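Local coordinates for ferritin like protein (Caulobacter vibrioides, PDB 3HL1) that is of unknown function but belongs to the ferritin-like family, whose helical bundles commonly house metal sites, and probably binds metal, at residues A[6-9]-A[10-14]; A[57-60]-A[61-65]. All coordinates share one frame; numbering follows the deposited sequence.

Overall arrangement
Interaction 1 spans the N-terminal end of helix 8-35, with Trp6 and the N-cap Thr7 just before its first turn, whereas interaction 2 lies wholly within the later part of helix 42-67, the next helix in the chain. Their centres are 15 Å apart and their nearest atoms about 5 Å, so the two do not touch, although both lie on the same side of the centre of the chain. Phe15, just beyond interaction 1, bridges part of this distance by packing on Ile64 and Ala65. Interaction 1 is partly buried at an outer helix end, whereas interaction 2 is buried nearer the middle of the all-helical fold.

Interaction 1 of 2, residues A[6-9]-A[10-14]; sequences WTLP and RLYQH
Trp6 and His14 each carry their ring carbon CG anti to the carbonyl carbon (chi1 -83° and -77°), and these torsions bring the two rings together across the first turns of the helix. The six-membered ring of Trp6 presents its edge to the imidazole face in an edge-to-face pair, with CH2 over the middle of the His14 ring and the planes at 57°. His14 ND1 donates to Arg10 O at 2.7 Å, with the acceptor in the ring plane; this fixes the rotation of the imidazole. Because His14 N reaches the same Arg10 O from the opposite face of the carbonyl, two bonds grip that oxygen. Farther along the indole edge, Trp6 CE3 lies 3.8 Å from Leu11 CA, near the ring plane.

On another side of the turn, Leu8 reaches over one face of the Tyr12 ring: CG makes a CH-pi contact 4.0 Å from the ring centroid, and CD1 comes within 3.4 Å of Tyr12 CE1. Thr7 occupies the N-cap, where OG1 accepts a weak bond from Arg10 N at 3.5 Å, while Thr7 O takes the stronger one from Leu11 N at 3.0 Å. Arg10 bends at its second torsion and forms a salt bridge with Asp136, which also accepts from Thr7 N.

Trp6 NE1 donates to Leu134 O, Tyr12 OH bonds to Tyr68 O, and helix 144-157 covers the inner side, with Ala150 and Val153 against Trp6 and Leu151 against Leu11 and His14.

Interaction 2 of 2, residues A[57-60]-A[61-65]; sequences HAQL and VSNIA
Gln59 and Asn63, one helical turn apart, run side by side in the same direction, their amide planes 27° apart. They meet only loosely, Gln59 CG lying 4.0 Å from Asn63 ND2, and each amide turns to other partners: Gln59 OE1 accepts from Glu171 N, and Asn63 ND2 donates to Leu182 O and Met169 O.

The tight part is the backbone, where the bonds from Val61 N to His57 O and from Ile64 N to Leu60 O are both 2.9 Å long. Side chains close in on the same carbonyls. Ile64 CG1, held anti to its own carbonyl carbon (chi1 -64°), comes to 3.2 Å from Leu60 O, and Val61 CG2 to 3.4 Å from His57 O. Every residue that touches here is buried, so the looser side faces protein rather than solvent.

Ile202 of helix 188-207 packs on His57, Leu60 and Val61. His57 bonds to Gln205 and, weakly through ND1, to an unidentified molecule, probably from the crystallisation liquor, though it may mark a pocket. His57 ends an ExxH sequence and bonds to Glu22 of helix 8-35, as in the metal sites of ferritin-like four-helix bundles, so these turns probably border such a site.

Interaction 1 of 2, residues A[6-9]-A[10-14]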
# COMPACT_ATOMS: atom_id res chain seq x y z
N TRP A 6 11.54 22.67 1.59
CA TRP A 6 10.62 21.83 2.36
C TRP A 6 10.70 22.18 3.82
O TRP A 6 11.79 22.36 4.33
CB TRP A 6 10.99 20.34 2.20
CG TRP A 6 10.42 19.76 0.96
CD1 TRP A 6 10.67 20.19 -0.32
CD2 TRP A 6 9.45 18.70 0.86
NE1 TRP A 6 9.93 19.46 -1.21
CE2 TRP A 6 9.19 18.51 -0.53
CE3 TRP A 6 8.79 17.87 1.79
CZ2 TRP A 6 8.29 17.56 -1.01
CZ3 TRP A 6 7.91 16.93 1.33
CH2 TRP A 6 7.67 16.76 -0.07
N THR A 7 9.56 22.22 4.48
CA THR A 7 9.50 22.34 5.92
C THR A 7 9.33 20.94 6.55
O THR A 7 8.84 20.01 5.92
CB THR A 7 8.37 23.29 6.40
OG1 THR A 7 7.08 22.72 6.19
CG2 THR A 7 8.44 24.67 5.71
N LEU A 8 9.78 20.82 7.79
CA LEU A 8 9.66 19.58 8.53
C LEU A 8 8.20 19.10 8.68
O LEU A 8 7.91 17.93 8.44
CB LEU A 8 10.42 19.64 9.87
CG LEU A 8 10.63 18.27 10.56
CD1 LEU A 8 11.40 17.25 9.66
CD2 LEU A 8 11.27 18.41 11.94
N PRO A 9 7.26 19.99 9.03
CA PRO A 9 5.87 19.53 9.08
C PRO A 9 5.33 18.95 7.76
O PRO A 9 4.58 17.95 7.76
CB PRO A 9 5.09 20.76 9.57
CG PRO A 9 6.11 21.63 10.26
CD PRO A 9 7.41 21.38 9.52
N ARG A 10 5.69 19.55 6.65
CA ARG A 10 5.26 19.07 5.35
C ARG A 10 5.91 17.76 4.98
O ARG A 10 5.28 16.93 4.34
CB ARG A 10 5.50 20.16 4.29
CG ARG A 10 4.64 21.42 4.48
CD ARG A 10 3.34 21.41 3.70
NE ARG A 10 2.46 22.58 3.93
CZ ARG A 10 2.69 23.85 3.53
NH1 ARG A 10 3.79 24.20 2.87
NH2 ARG A 10 1.80 24.81 3.81
N LEU A 11 7.16 17.58 5.38
CA LEU A 11 7.85 16.28 5.16
C LEU A 11 7.09 15.24 5.94
O LEU A 11 6.70 14.20 5.37
CB LEU A 11 9.33 16.35 5.57
CG LEU A 11 10.05 15.00 5.43
CD1 LEU A 11 10.00 14.58 3.97
CD2 LEU A 11 11.46 15.09 5.94
N TYR A 12 6.78 15.53 7.19
CA TYR A 12 5.98 14.61 8.04
C TYR A 12 4.60 14.27 7.43
O TYR A 12 4.17 13.08 7.41
CB TYR A 12 5.84 15.21 9.46
CG TYR A 12 7.10 15.17 10.33
CD1 TYR A 12 8.34 14.68 9.86
CD2 TYR A 12 7.06 15.65 11.61
CE1 TYR A 12 9.47 14.64 10.69
CE2 TYR A 12 8.13 15.60 12.42
CZ TYR A 12 9.34 15.10 12.00
OH TYR A 12 10.37 15.11 12.90
N GLN A 13 3.92 15.29 6.91
CA GLN A 13 2.66 15.08 6.23
C GLN A 13 2.82 14.15 5.02
O GLN A 13 1.98 13.28 4.78
CB GLN A 13 2.10 16.41 5.76
CG GLN A 13 1.42 17.15 6.84
CD GLN A 13 0.68 18.39 6.35
OE1 GLN A 13 1.25 19.46 6.19
NE2 GLN A 13 -0.59 18.23 6.14
N HIS A 14 3.93 14.29 4.30
CA HIS A 14 4.19 13.41 3.16
C HIS A 14 4.54 11.97 3.58
O HIS A 14 4.21 11.04 2.87
CB HIS A 14 5.23 13.97 2.22
CG HIS A 14 4.71 15.07 1.33
ND1 HIS A 14 4.49 16.35 1.78
CD2 HIS A 14 4.31 15.06 0.03
CE1 HIS A 14 4.02 17.10 0.79
NE2 HIS A 14 3.87 16.34 -0.27

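Interaction 2 of 2, residues A[57-60]-A[61-65]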
# COMPACT_ATOMS: atom_id res chain seq x y z
N HIS A 57 6.60 -2.32 2.29
CA HIS A 57 6.69 -0.90 1.98
C HIS A 57 6.22 -0.07 3.15
O HIS A 57 6.86 0.94 3.47
CB HIS A 57 5.93 -0.49 0.71
CG HIS A 57 6.40 -1.15 -0.53
ND1 HIS A 57 5.72 -1.05 -1.73
CD2 HIS A 57 7.44 -1.98 -0.75
CE1 HIS A 57 6.35 -1.79 -2.63
NE2 HIS A 57 7.39 -2.37 -2.07
N ALA A 58 5.11 -0.47 3.76
CA ALA A 58 4.58 0.23 4.93
C ALA A 58 5.63 0.31 6.04
O ALA A 58 5.87 1.39 6.61
CB ALA A 58 3.25 -0.41 5.44
N GLN A 59 6.24 -0.83 6.36
CA GLN A 59 7.32 -0.89 7.34
C GLN A 59 8.50 0.05 7.01
O GLN A 59 9.03 0.72 7.90
CB GLN A 59 7.83 -2.33 7.48
CG GLN A 59 9.14 -2.43 8.27
CD GLN A 59 9.58 -3.84 8.48
OE1 GLN A 59 8.92 -4.61 9.19
NE2 GLN A 59 10.72 -4.21 7.87
N LEU A 60 8.90 0.08 5.75
CA LEU A 60 10.04 0.89 5.30
C LEU A 60 9.74 2.34 5.42
O LEU A 60 10.62 3.13 5.83
CB LEU A 60 10.43 0.53 3.85
CG LEU A 60 10.93 -0.94 3.64
CD1 LEU A 60 11.42 -1.12 2.20
CD2 LEU A 60 11.99 -1.28 4.63
N VAL A 61 8.52 2.73 5.05
CA VAL A 61 8.10 4.10 5.22
C VAL A 61 8.12 4.47 6.70
O VAL A 61 8.64 5.50 7.05
CB VAL A 61 6.73 4.44 4.56
CG1 VAL A 61 6.30 5.86 4.98
CG2 VAL A 61 6.82 4.36 3.03
N SER A 62 7.59 3.62 7.58
CA SER A 62 7.65 3.88 9.01
C SER A 62 9.11 4.08 9.47
O SER A 62 9.43 4.97 10.27
CB SER A 62 7.03 2.72 9.81
OG SER A 62 7.11 3.00 11.21
N ASN A 63 10.00 3.24 8.99
CA ASN A 63 11.42 3.32 9.35
C ASN A 63 12.07 4.62 8.88
O ASN A 63 12.77 5.27 9.65
CB ASN A 63 12.23 2.09 8.80
CG ASN A 63 11.95 0.84 9.57
OD1 ASN A 63 11.32 0.87 10.65
ND2 ASN A 63 12.46 -0.32 9.04
N ILE A 64 11.76 5.04 7.67
CA ILE A 64 12.28 6.30 7.16
C ILE A 64 11.70 7.47 7.98
O ILE A 64 12.42 8.36 8.42
CB ILE A 64 11.90 6.52 5.66
CG1 ILE A 64 12.55 5.44 4.76
CG2 ILE A 64 12.35 7.95 5.19
CD1 ILE A 64 11.96 5.42 3.36
N ALA A 65 10.39 7.49 8.15
CA ALA A 65 9.71 8.57 8.89
C ALA A 65 10.28 8.64 10.30
O ALA A 65 10.55 9.72 10.82
CB ALA A 65 8.18 8.34 8.91